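Local coordinates for protein catechol 2,3-dioxygenase (Pseudomonas sp. KL28, PDB 3HPY) that probably cleaves the aromatic ring of catechols beside its two hydroxyls with molecular oxygen, using an iron centre to yield a ring-opened semialdehyde product, at residues 7-12 / 197-202; 26-31 / 143-148; 149-154 / 218-223; 253-258 / 265-270. One frame throughout, in Å; residues are numbered along the deposited sequence.

Interaction 1. Residues 7-12 / 197-202. With MCT (4-methylcatechol), chain J.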
# COMPACT_ATOMS: atom_id res chain seq x y z
N LEU C 7 19.03 -4.47 -24.27
CA LEU C 7 17.70 -4.49 -23.70
C LEU C 7 17.60 -4.31 -22.19
O LEU C 7 16.86 -3.44 -21.71
CB LEU C 7 17.00 -5.80 -24.07
CG LEU C 7 16.84 -6.14 -25.55
CD1 LEU C 7 16.12 -7.47 -25.70
CD2 LEU C 7 16.08 -5.03 -26.26
N ARG C 8 18.35 -5.12 -21.45
CA ARG C 8 18.26 -5.09 -20.00
C ARG C 8 19.45 -5.78 -19.32
O ARG C 8 20.25 -6.43 -19.98
CB ARG C 8 16.97 -5.84 -19.58
CG ARG C 8 16.72 -7.16 -20.38
CD ARG C 8 16.00 -8.24 -19.53
NE ARG C 8 15.92 -9.61 -20.08
CZ ARG C 8 15.46 -9.95 -21.28
NH1 ARG C 8 15.02 -9.03 -22.13
NH2 ARG C 8 15.36 -11.23 -21.62
N PRO C 9 19.59 -5.59 -18.00
CA PRO C 9 20.69 -6.24 -17.29
C PRO C 9 20.36 -7.73 -17.40
O PRO C 9 19.21 -8.12 -17.13
CB PRO C 9 20.53 -5.75 -15.86
CG PRO C 9 19.98 -4.37 -16.03
CD PRO C 9 19.02 -4.48 -17.21
N GLY C 10 21.32 -8.55 -17.81
CA GLY C 10 21.06 -9.98 -17.97
C GLY C 10 21.48 -10.85 -16.79
O GLY C 10 20.78 -11.79 -16.44
N HIS C 11 22.62 -10.54 -16.19
CA HIS C 11 23.09 -11.33 -15.07
C HIS C 11 24.25 -10.69 -14.31
O HIS C 11 24.98 -9.85 -14.85
CB HIS C 11 23.50 -12.73 -15.58
CG HIS C 11 24.59 -12.72 -16.61
ND1 HIS C 11 24.66 -13.64 -17.63
CD2 HIS C 11 25.67 -11.91 -16.75
CE1 HIS C 11 25.73 -13.41 -18.36
NE2 HIS C 11 26.36 -12.36 -17.85
N ALA C 12 24.40 -11.08 -13.05
CA ALA C 12 25.49 -10.57 -12.22
C ALA C 12 26.26 -11.74 -11.62
O ALA C 12 25.69 -12.53 -10.87
CB ALA C 12 24.94 -9.68 -11.11
N SER C 197 16.59 1.94 -21.77
CA SER C 197 15.17 1.63 -21.90
C SER C 197 14.37 2.81 -21.34
O SER C 197 14.82 3.95 -21.45
CB SER C 197 14.89 0.38 -21.07
OG SER C 197 15.17 0.63 -19.69
N HIS C 198 13.18 2.57 -20.79
CA HIS C 198 12.45 3.68 -20.18
C HIS C 198 12.38 3.53 -18.65
O HIS C 198 11.51 4.10 -17.98
CB HIS C 198 11.04 3.89 -20.79
CG HIS C 198 10.11 2.73 -20.66
ND1 HIS C 198 9.84 1.88 -21.71
CD2 HIS C 198 9.40 2.26 -19.60
CE1 HIS C 198 9.00 0.94 -21.31
NE2 HIS C 198 8.72 1.15 -20.04
N LYS C 199 13.33 2.78 -18.11
CA LYS C 199 13.44 2.60 -16.66
C LYS C 199 14.32 3.75 -16.17
O LYS C 199 15.10 4.31 -16.95
CB LYS C 199 14.12 1.26 -16.32
CG LYS C 199 13.32 0.01 -16.65
CD LYS C 199 14.19 -1.25 -16.63
CE LYS C 199 14.86 -1.45 -15.28
NZ LYS C 199 15.86 -2.55 -15.30
N VAL C 200 14.20 4.12 -14.89
CA VAL C 200 15.02 5.20 -14.33
C VAL C 200 16.51 4.92 -14.53
O VAL C 200 17.30 5.84 -14.67
CB VAL C 200 14.72 5.41 -12.83
CG1 VAL C 200 13.59 6.40 -12.66
CG2 VAL C 200 14.37 4.09 -12.17
N HIS C 201 16.88 3.64 -14.52
CA HIS C 201 18.26 3.23 -14.78
C HIS C 201 18.46 1.72 -14.80
O HIS C 201 17.82 0.97 -14.05
CB HIS C 201 19.23 3.85 -13.78
CG HIS C 201 19.09 3.32 -12.39
ND1 HIS C 201 17.86 3.11 -11.80
CD2 HIS C 201 20.01 3.00 -11.45
CE1 HIS C 201 18.03 2.68 -10.57
NE2 HIS C 201 19.33 2.61 -10.33
N ASP C 202 19.34 1.28 -15.68
CA ASP C 202 19.66 -0.13 -15.79
C ASP C 202 21.00 -0.37 -15.12
O ASP C 202 21.35 -1.50 -14.77
CB ASP C 202 19.70 -0.53 -17.26
CG ASP C 202 18.30 -0.57 -17.88
OD1 ASP C 202 17.60 -1.58 -17.70
OD2 ASP C 202 17.92 0.44 -18.51
C1 MCT J . 20.72 5.67 -5.65
C2 MCT J . 21.34 4.42 -5.47
C3 MCT J . 20.71 3.26 -5.98
O3 MCT J . 21.30 2.07 -5.80
C4 MCT J . 19.47 3.34 -6.67
O4 MCT J . 18.89 2.20 -7.15
C5 MCT J . 18.85 4.60 -6.85
C6 MCT J . 19.48 5.76 -6.34
C MCT J . 21.37 6.90 -5.11
O HOH W 1 15.73 -2.57 -19.44

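Interaction 2. Residues 26-31 / 143-148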
# COMPACT_ATOMS: atom_id res chain seq x y z
N TYR C 26 20.34 -16.61 -0.71
CA TYR C 26 19.72 -16.16 -1.95
C TYR C 26 18.51 -16.96 -2.38
O TYR C 26 17.72 -16.50 -3.19
CB TYR C 26 20.75 -16.13 -3.08
CG TYR C 26 21.68 -14.94 -3.01
CD1 TYR C 26 21.20 -13.65 -3.22
CD2 TYR C 26 23.03 -15.10 -2.70
CE1 TYR C 26 22.04 -12.54 -3.13
CE2 TYR C 26 23.89 -14.00 -2.61
CZ TYR C 26 23.38 -12.72 -2.82
OH TYR C 26 24.21 -11.62 -2.75
N ARG C 27 18.33 -18.15 -1.83
CA ARG C 27 17.19 -18.95 -2.24
C ARG C 27 16.03 -18.90 -1.25
O ARG C 27 14.87 -18.76 -1.65
CB ARG C 27 17.61 -20.41 -2.45
CG ARG C 27 16.82 -21.08 -3.55
CD ARG C 27 16.37 -22.48 -3.18
NE ARG C 27 17.48 -23.40 -3.02
CZ ARG C 27 17.34 -24.72 -2.90
NH1 ARG C 27 16.12 -25.25 -2.92
NH2 ARG C 27 18.40 -25.50 -2.77
N ASN C 28 16.35 -18.99 0.04
CA ASN C 28 15.34 -18.99 1.09
C ASN C 28 15.07 -17.63 1.72
O ASN C 28 14.01 -17.42 2.31
CB ASN C 28 15.76 -19.99 2.17
CG ASN C 28 15.88 -21.39 1.63
OD1 ASN C 28 16.65 -22.20 2.14
ND2 ASN C 28 15.10 -21.69 0.59
N VAL C 29 16.02 -16.71 1.60
CA VAL C 29 15.85 -15.38 2.14
C VAL C 29 15.47 -14.38 1.05
O VAL C 29 14.39 -13.79 1.10
CB VAL C 29 17.12 -14.86 2.83
CG1 VAL C 29 16.88 -13.46 3.37
CG2 VAL C 29 17.52 -15.81 3.95
N LEU C 30 16.34 -14.18 0.07
CA LEU C 30 16.03 -13.24 -1.00
C LEU C 30 14.94 -13.79 -1.90
O LEU C 30 14.28 -13.05 -2.62
CB LEU C 30 17.28 -12.93 -1.85
CG LEU C 30 17.06 -11.85 -2.92
CD1 LEU C 30 16.53 -10.58 -2.28
CD2 LEU C 30 18.37 -11.57 -3.65
N GLY C 31 14.75 -15.11 -1.86
CA GLY C 31 13.70 -15.71 -2.67
C GLY C 31 13.98 -15.90 -4.15
O GLY C 31 13.05 -15.86 -4.96
N ARG C 143 5.96 -16.04 -5.35
CA ARG C 143 5.94 -14.64 -4.91
C ARG C 143 6.03 -14.49 -3.40
O ARG C 143 6.36 -13.42 -2.89
CB ARG C 143 4.66 -13.96 -5.41
CG ARG C 143 4.66 -12.45 -5.22
CD ARG C 143 3.33 -11.79 -5.59
NE ARG C 143 2.27 -12.08 -4.63
CZ ARG C 143 1.16 -11.35 -4.51
NH1 ARG C 143 0.97 -10.30 -5.29
NH2 ARG C 143 0.24 -11.67 -3.60
N GLU C 144 5.73 -15.56 -2.68
CA GLU C 144 5.75 -15.49 -1.23
C GLU C 144 6.92 -16.24 -0.61
O GLU C 144 7.02 -16.34 0.61
CB GLU C 144 4.43 -16.03 -0.69
CG GLU C 144 3.23 -15.37 -1.33
CD GLU C 144 1.91 -15.91 -0.82
OE1 GLU C 144 1.52 -15.56 0.31
OE2 GLU C 144 1.26 -16.69 -1.55
N HIS C 145 7.80 -16.77 -1.46
CA HIS C 145 8.95 -17.51 -0.96
C HIS C 145 10.06 -16.50 -0.70
O HIS C 145 10.72 -16.03 -1.62
CB HIS C 145 9.41 -18.53 -2.00
CG HIS C 145 10.57 -19.36 -1.56
ND1 HIS C 145 10.47 -20.31 -0.57
CD2 HIS C 145 11.85 -19.40 -1.99
CE1 HIS C 145 11.63 -20.91 -0.42
NE2 HIS C 145 12.49 -20.38 -1.27
N GLY C 146 10.26 -16.18 0.58
CA GLY C 146 11.27 -15.20 0.92
C GLY C 146 10.84 -13.87 0.33
O GLY C 146 9.67 -13.69 0.01
N ILE C 147 11.78 -12.94 0.20
CA ILE C 147 11.48 -11.62 -0.35
C ILE C 147 10.90 -11.76 -1.76
O ILE C 147 9.94 -11.09 -2.13
CB ILE C 147 12.75 -10.77 -0.36
CG1 ILE C 147 13.32 -10.71 1.07
CG2 ILE C 147 12.46 -9.36 -0.87
CD1 ILE C 147 14.64 -9.96 1.19
N ALA C 148 11.52 -12.65 -2.54
CA ALA C 148 11.11 -12.97 -3.90
C ALA C 148 10.96 -11.78 -4.85
O ALA C 148 9.86 -11.46 -5.28
CB ALA C 148 9.81 -13.78 -3.86

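Interaction 3. Residues 149-154 / 218-223. With FE (Fe (III) ion), chain I; MCT (4-methylcatechol), chain J.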
# COMPACT_ATOMS: atom_id res chain seq x y z
N PRO C 149 12.07 -11.14 -5.23
CA PRO C 149 11.98 -9.99 -6.13
C PRO C 149 11.51 -10.39 -7.53
O PRO C 149 11.49 -11.58 -7.87
CB PRO C 149 13.39 -9.43 -6.11
CG PRO C 149 14.23 -10.67 -5.96
CD PRO C 149 13.48 -11.45 -4.90
N ILE C 150 11.15 -9.39 -8.33
CA ILE C 150 10.63 -9.58 -9.69
C ILE C 150 11.64 -9.58 -10.83
O ILE C 150 11.42 -10.22 -11.85
CB ILE C 150 9.53 -8.52 -9.99
CG1 ILE C 150 8.24 -8.88 -9.23
CG2 ILE C 150 9.24 -8.46 -11.48
CD1 ILE C 150 8.36 -8.80 -7.72
N GLN C 151 12.74 -8.85 -10.69
CA GLN C 151 13.78 -8.82 -11.72
C GLN C 151 15.08 -8.22 -11.20
O GLN C 151 15.09 -7.52 -10.19
CB GLN C 151 13.33 -8.00 -12.94
CG GLN C 151 13.00 -6.53 -12.66
CD GLN C 151 12.78 -5.71 -13.93
OE1 GLN C 151 12.21 -6.19 -14.91
NE2 GLN C 151 13.22 -4.45 -13.90
N LEU C 152 16.17 -8.52 -11.90
CA LEU C 152 17.48 -7.94 -11.58
C LEU C 152 17.29 -6.56 -12.22
O LEU C 152 17.27 -6.44 -13.44
CB LEU C 152 18.60 -8.72 -12.28
CG LEU C 152 20.00 -8.10 -12.29
CD1 LEU C 152 20.58 -8.14 -10.88
CD2 LEU C 152 20.92 -8.84 -13.27
N ASP C 153 17.12 -5.53 -11.40
CA ASP C 153 16.88 -4.18 -11.92
C ASP C 153 18.12 -3.47 -12.44
O ASP C 153 18.07 -2.81 -13.47
CB ASP C 153 16.25 -3.30 -10.84
CG ASP C 153 15.52 -2.12 -11.42
OD1 ASP C 153 14.43 -2.35 -12.00
OD2 ASP C 153 16.04 -0.99 -11.32
N HIS C 154 19.22 -3.60 -11.70
CA HIS C 154 20.47 -2.95 -12.06
C HIS C 154 21.52 -3.26 -11.01
O HIS C 154 21.35 -4.15 -10.18
CB HIS C 154 20.29 -1.44 -12.11
CG HIS C 154 19.87 -0.84 -10.80
ND1 HIS C 154 18.56 -0.84 -10.36
CD2 HIS C 154 20.59 -0.22 -9.83
CE1 HIS C 154 18.49 -0.23 -9.19
NE2 HIS C 154 19.70 0.16 -8.85
N SER C 218 20.87 -4.66 -7.63
CA SER C 218 19.51 -4.35 -7.18
C SER C 218 18.39 -5.20 -7.75
O SER C 218 18.41 -5.59 -8.92
CB SER C 218 19.20 -2.88 -7.44
OG SER C 218 17.88 -2.59 -7.00
N PHE C 219 17.40 -5.47 -6.90
CA PHE C 219 16.25 -6.28 -7.26
C PHE C 219 14.96 -5.48 -7.15
O PHE C 219 14.74 -4.73 -6.19
CB PHE C 219 16.20 -7.52 -6.36
CG PHE C 219 17.40 -8.42 -6.51
CD1 PHE C 219 18.59 -8.13 -5.85
CD2 PHE C 219 17.36 -9.53 -7.35
CE1 PHE C 219 19.72 -8.92 -6.01
CE2 PHE C 219 18.48 -10.34 -7.53
CZ PHE C 219 19.66 -10.04 -6.86
N LEU C 220 14.09 -5.64 -8.15
CA LEU C 220 12.83 -4.91 -8.18
C LEU C 220 11.74 -5.55 -7.34
O LEU C 220 11.61 -6.77 -7.32
CB LEU C 220 12.35 -4.78 -9.63
CG LEU C 220 11.10 -3.94 -9.90
CD1 LEU C 220 11.34 -2.51 -9.47
CD2 LEU C 220 10.75 -3.99 -11.39
N LEU C 221 10.98 -4.71 -6.63
CA LEU C 221 9.86 -5.16 -5.81
C LEU C 221 8.58 -4.58 -6.40
O LEU C 221 8.63 -3.62 -7.16
CB LEU C 221 10.02 -4.70 -4.36
CG LEU C 221 10.30 -5.81 -3.33
CD1 LEU C 221 11.46 -6.66 -3.80
CD2 LEU C 221 10.60 -5.20 -1.96
N GLU C 222 7.44 -5.17 -6.05
CA GLU C 222 6.14 -4.74 -6.58
C GLU C 222 5.54 -3.49 -5.97
O GLU C 222 4.96 -2.68 -6.68
CB GLU C 222 5.13 -5.89 -6.43
CG GLU C 222 5.30 -7.01 -7.43
CD GLU C 222 4.58 -6.73 -8.73
OE1 GLU C 222 3.42 -7.18 -8.87
OE2 GLU C 222 5.15 -6.06 -9.61
N SER C 223 5.65 -3.33 -4.66
CA SER C 223 5.04 -2.18 -4.01
C SER C 223 5.75 -1.76 -2.74
O SER C 223 6.62 -2.47 -2.25
CB SER C 223 3.59 -2.51 -3.66
OG SER C 223 3.57 -3.44 -2.59
FE FE I . 20.30 0.73 -6.62
C1 MCT J . 20.72 5.67 -5.65
C2 MCT J . 21.34 4.42 -5.47
C3 MCT J . 20.71 3.26 -5.98
O3 MCT J . 21.30 2.07 -5.80
C4 MCT J . 19.47 3.34 -6.67
O4 MCT J . 18.89 2.20 -7.15
C5 MCT J . 18.85 4.60 -6.85
C6 MCT J . 19.48 5.76 -6.34
C MCT J . 21.37 6.90 -5.11

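Interaction 4. Residues 253-258 / 265-270. With FE (Fe (III) ion), chain I; MCT (4-methylcatechol), chain J.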
# COMPACT_ATOMS: atom_id res chain seq x y z
N GLY C 253 13.10 6.28 -6.16
CA GLY C 253 12.91 4.87 -5.86
C GLY C 253 13.03 4.47 -4.40
O GLY C 253 14.07 4.68 -3.77
N CYS C 254 11.97 3.88 -3.85
CA CYS C 254 11.98 3.44 -2.45
C CYS C 254 12.89 2.24 -2.36
O CYS C 254 12.93 1.42 -3.28
CB CYS C 254 10.58 3.07 -2.02
SG CYS C 254 9.47 4.44 -2.21
N THR C 255 13.60 2.11 -1.24
CA THR C 255 14.53 1.00 -1.15
C THR C 255 15.02 0.66 0.24
O THR C 255 14.70 1.32 1.23
CB THR C 255 15.78 1.34 -1.98
OG1 THR C 255 16.68 0.23 -1.99
CG2 THR C 255 16.49 2.53 -1.35
N ILE C 256 15.83 -0.39 0.29
CA ILE C 256 16.46 -0.87 1.50
C ILE C 256 17.80 -1.48 1.11
O ILE C 256 17.86 -2.25 0.14
CB ILE C 256 15.65 -1.97 2.20
CG1 ILE C 256 14.34 -1.40 2.74
CG2 ILE C 256 16.49 -2.57 3.33
CD1 ILE C 256 13.53 -2.38 3.57
N TYR C 257 18.85 -1.14 1.84
CA TYR C 257 20.17 -1.71 1.57
C TYR C 257 20.50 -2.71 2.67
O TYR C 257 20.41 -2.39 3.86
CB TYR C 257 21.26 -0.64 1.54
CG TYR C 257 21.35 0.19 0.28
CD1 TYR C 257 20.77 -0.23 -0.92
CD2 TYR C 257 22.05 1.40 0.28
CE1 TYR C 257 20.87 0.53 -2.08
CE2 TYR C 257 22.16 2.17 -0.87
CZ TYR C 257 21.57 1.74 -2.04
OH TYR C 257 21.66 2.53 -3.16
N ALA C 258 20.88 -3.92 2.27
CA ALA C 258 21.24 -4.96 3.21
C ALA C 258 22.50 -5.65 2.73
O ALA C 258 22.97 -5.39 1.63
CB ALA C 258 20.11 -5.97 3.32
N ARG C 265 26.66 -6.25 -0.68
CA ARG C 265 25.47 -5.45 -0.50
C ARG C 265 24.50 -5.66 -1.67
O ARG C 265 24.92 -5.74 -2.83
CB ARG C 265 25.82 -3.96 -0.43
CG ARG C 265 24.60 -3.05 -0.26
CD ARG C 265 24.92 -1.57 -0.43
NE ARG C 265 25.71 -1.00 0.66
CZ ARG C 265 26.97 -0.58 0.52
NH1 ARG C 265 27.57 -0.67 -0.65
NH2 ARG C 265 27.61 -0.05 1.56
N PHE C 266 23.22 -5.78 -1.36
CA PHE C 266 22.21 -5.92 -2.39
C PHE C 266 21.11 -4.91 -2.06
O PHE C 266 21.12 -4.30 -0.99
CB PHE C 266 21.65 -7.35 -2.43
CG PHE C 266 20.84 -7.73 -1.23
CD1 PHE C 266 19.46 -7.56 -1.22
CD2 PHE C 266 21.45 -8.27 -0.10
CE1 PHE C 266 18.70 -7.92 -0.12
CE2 PHE C 266 20.69 -8.63 1.01
CZ PHE C 266 19.32 -8.46 1.00
N GLU C 267 20.19 -4.72 -2.99
CA GLU C 267 19.09 -3.78 -2.78
C GLU C 267 17.77 -4.34 -3.27
O GLU C 267 17.73 -5.08 -4.27
CB GLU C 267 19.40 -2.46 -3.50
CG GLU C 267 18.25 -1.46 -3.56
CD GLU C 267 18.53 -0.33 -4.55
OE1 GLU C 267 18.93 -0.64 -5.69
OE2 GLU C 267 18.36 0.85 -4.20
N THR C 268 16.70 -4.01 -2.55
CA THR C 268 15.34 -4.40 -2.93
C THR C 268 14.61 -3.07 -3.03
O THR C 268 14.41 -2.39 -2.02
CB THR C 268 14.60 -5.23 -1.85
OG1 THR C 268 14.65 -4.54 -0.60
CG2 THR C 268 15.20 -6.61 -1.71
N PHE C 269 14.23 -2.67 -4.24
CA PHE C 269 13.50 -1.41 -4.36
C PHE C 269 12.36 -1.48 -5.37
O PHE C 269 12.17 -2.50 -6.04
CB PHE C 269 14.46 -0.28 -4.77
CG PHE C 269 14.56 -0.07 -6.24
CD1 PHE C 269 15.15 -1.02 -7.05
CD2 PHE C 269 14.03 1.08 -6.83
CE1 PHE C 269 15.20 -0.85 -8.43
CE2 PHE C 269 14.07 1.26 -8.22
CZ PHE C 269 14.66 0.29 -9.01
N MET C 270 11.60 -0.40 -5.45
CA MET C 270 10.49 -0.28 -6.39
C MET C 270 10.15 1.21 -6.60
O MET C 270 10.51 2.07 -5.79
CB MET C 270 9.27 -1.09 -5.91
CG MET C 270 8.52 -0.57 -4.70
SD MET C 270 7.50 0.86 -5.10
CE MET C 270 6.41 0.18 -6.35
FE FE I . 20.30 0.73 -6.62
C1 MCT J . 20.72 5.67 -5.65
C2 MCT J . 21.34 4.42 -5.47
C3 MCT J . 20.71 3.26 -5.98
O3 MCT J . 21.30 2.07 -5.80
C4 MCT J . 19.47 3.34 -6.67
O4 MCT J . 18.89 2.20 -7.15
C5 MCT J . 18.85 4.60 -6.85
C6 MCT J . 19.48 5.76 -6.34
C MCT J . 21.37 6.90 -5.11

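Interaction 1. Residues 7-12 / 197-202
Direct contact between the segments is mainly van der Waals, of Pro9 against Asp202, whose side chains cross at about a right angle. Pro9 CD lies 3.3 Å from Asp202 OD1, and on the next ring carbon Pro9 CG lies 3.4 Å from Asp202 O, so the proline ring is pressed against two oxygens of one residue. Asp202 O is buried here and has no polar partner in the model. The torsion chi1 of -72° sets Asp202 CG beside its own backbone N and turns the carboxylate toward Pro9.

The polar link across the contact is a water, which donates to Leu7 O at 2.7 Å and to Asp202 OD1 at 2.7 Å. It bridges the two glyoxalase-type (VOC) halves of the extradiol dioxygenase: strand 9-16 belongs to the N-terminal half, whereas 197-202 is the loop between strands 189-195 and 203-207 of the C-terminal half.

Inside that loop the carboxylate is held from several directions. Ser197 OG donates to Asp202 OD2 at 3.0 Å, meeting the syn lone pair of that oxygen, and accepts from Lys199 N at 3.2 Å, which makes an ST turn. Lys199 NZ forms a salt bridge of 3.1 Å with Asp202 OD1, approaching from above the carboxylate plane, 47° out of it; the same ammonium also donates to Asp153 O.

On the next residue back, His201, the loop reaches the bound ligand: His201 NE2 gives a weak, bent hydrogen bond to O4 of 4-methylcatechol, which lies at the edge of the imidazole, 3.2 Å from NE2.

Interaction 2. Residues 26-31 / 143-148
Ile147 faces the backbone carbonyls of Val29 and Leu30 where helix 19-29 gives way to loop, and its side chain can be traced outward from there. Ile147 CB is 3.6 Å from Leu30 O. The CG1 branch, placed beside the backbone N by a chi1 of -56°, brings Ile147 CG1 to 3.3 Å from Val29 O. At the end of this branch Ile147 CD1 meets Leu30 CD1 at 4.0 Å, an apolar methyl-to-methyl touch. The other branch, CG2, heads toward Leu221 and Thr268 of the C-terminal half, while Ala230 and Ile233 of helix 224-236 also pack against the side chain.

The same two carbonyls carry the hydrogen bonds of the contact. Ile147 N donates to Val29 O at 2.9 Å in a nearly straight bond (172°). Ala148 N donates to Leu30 O at 2.8 Å, but its bond is bent and comes from above the carbonyl plane.

Gly31 follows with a positive phi, and its CA comes to 3.2 Å from His145 O in a CA-H...O contact. On the more exposed flank the His145 ring sits beside the helix end: His145 NE2 is 2.9 Å from Arg27 O, and the Asn28 amide stands almost perpendicular to the imidazole, their planes 88° apart.

The carbonyls of Val29 and Leu30, at the exit of helix 19-29, are satisfied by N-H groups of 143-148, part of the long connection between strands 117-121 and 151-159 that joins the two halves of the extradiol dioxygenase fold.

Interaction 3. Residues 149-154 / 218-223
Two torsions orient the groups where His154 meets Ser218. In His154, chi1 of 61° places CG between the backbone N and the carbonyl carbon; in Ser218, chi1 of -180° sets OG opposite the backbone N and directs it to Glu267, while CB, placed by the backbone, lies over the imidazole. Ser218 CB stands over one ring face, 3.4 Å from the His154 centroid and 20° off the normal, a CH-pi contact.

The motif is an antiparallel strand pair interrupted by a classic beta bulge, with Asp153 and His154 both facing Ser218, and it carries one histidine of the iron site of extradiol dioxygenases, built from two histidines and one carboxylate. His154 NE2 binds the iron at 2.4 Å; His216, Glu267 and both oxygens of 4-methylcatechol complete the observed ligands.

Second-shell bonds fix the rotation of the ring. His154 ND1 donates to Asp153 OD2 at 2.7 Å, using the anti lone pair of that oxygen, and Asp153 OD1 in turn accepts from Gln151 NE2. The serine packs its CB on His154 and gives its hydroxyl to Glu267, both iron ligands.

Around the bulge, Ser218 N donates to His154 O at 2.6 Å and Asp153 N to Ser218 O; beyond it Leu220 N bonds to Gln151 O. Farther along, Ile150 N reaches Leu220 O.

Carbon packing flanks the strands. The aliphatic part of Gln151 runs alongside Leu220, pointing the same way. Pro149, just before the strand, lies beside Phe219, with Pro149 CB 3.4 Å from Phe219 CB and Pro149 CG 3.6 Å from Phe219 CD2.

Interaction 4. Residues 253-258 / 265-270
The Tyr257 ring has Arg265 CD over one face, 4.0 Å above its plane and offset toward the rim, while Glu267 CB and O3 of 4-methylcatechol lie at its edge. Arg265 turns its guanidinium group 49° away from the ring plane and spends its N-H groups elsewhere, in a salt bridge with Asp242 and a hydrogen bond to His215 O. The Glu267 carboxylate is inclined 46° to the tyrosine ring, and Glu267 OE2 approaches Tyr257 CE1 obliquely at 3.3 Å.

Tyr257 and Glu267 both reach the active site. Tyr257 OH donates to O3 of 4-methylcatechol at 2.7 Å and has a second partner in His248. Glu267 OE1 binds the iron at 2.1 Å. Its reach comes from the torsions: CG points opposite the backbone N (chi1 170°) and the chain stays extended beyond it. Ser218 OG bonds to the same oxygen, OE1, as a second-shell partner.

The framework is a beta hairpin of strands 254-259 and 265-270, whose short segments run antiparallel. Tyr257 and Glu267 stand directly opposite each other as a non-hydrogen-bonded pair, and being cross-strand partners they project from the same face, the one toward the iron.

Hydrogen-bond geometry varies along the hairpin. At one end Phe266 N donates to Ala258 O at 3.0 Å and Ala258 N to Phe266 O at 3.3 Å. In the middle the two bonds between Ile256 and Thr268 are long and weak. On the opposite face of the sheet, which packs toward helix 224-236, Ala258 CB rests 3.5 Å from Phe266 CZ.

In the fold
Interactions 3 and 4 are both buried strand pairings in one sheet, strands 213-220 and 265-270 being neighbours in it, and each supplies an iron ligand. Interaction 1 is also buried but small: a water and van der Waals contacts link the segments, while the Lys199-Asp202 salt bridge lies within the loop and Arg8 turns to Asp52 and to Asp278 of the second subunit. It touches interaction 3 through Lys199 NZ and Asp153 O, and shares the 4-methylcatechol with interactions 3 and 4. Interaction 2 is only partly buried, farther from the metal, and built on backbone bonds at a helix end. Its Leu30 meets Phe219 of interaction 3 and Phe266 of interaction 4 through apolar packing.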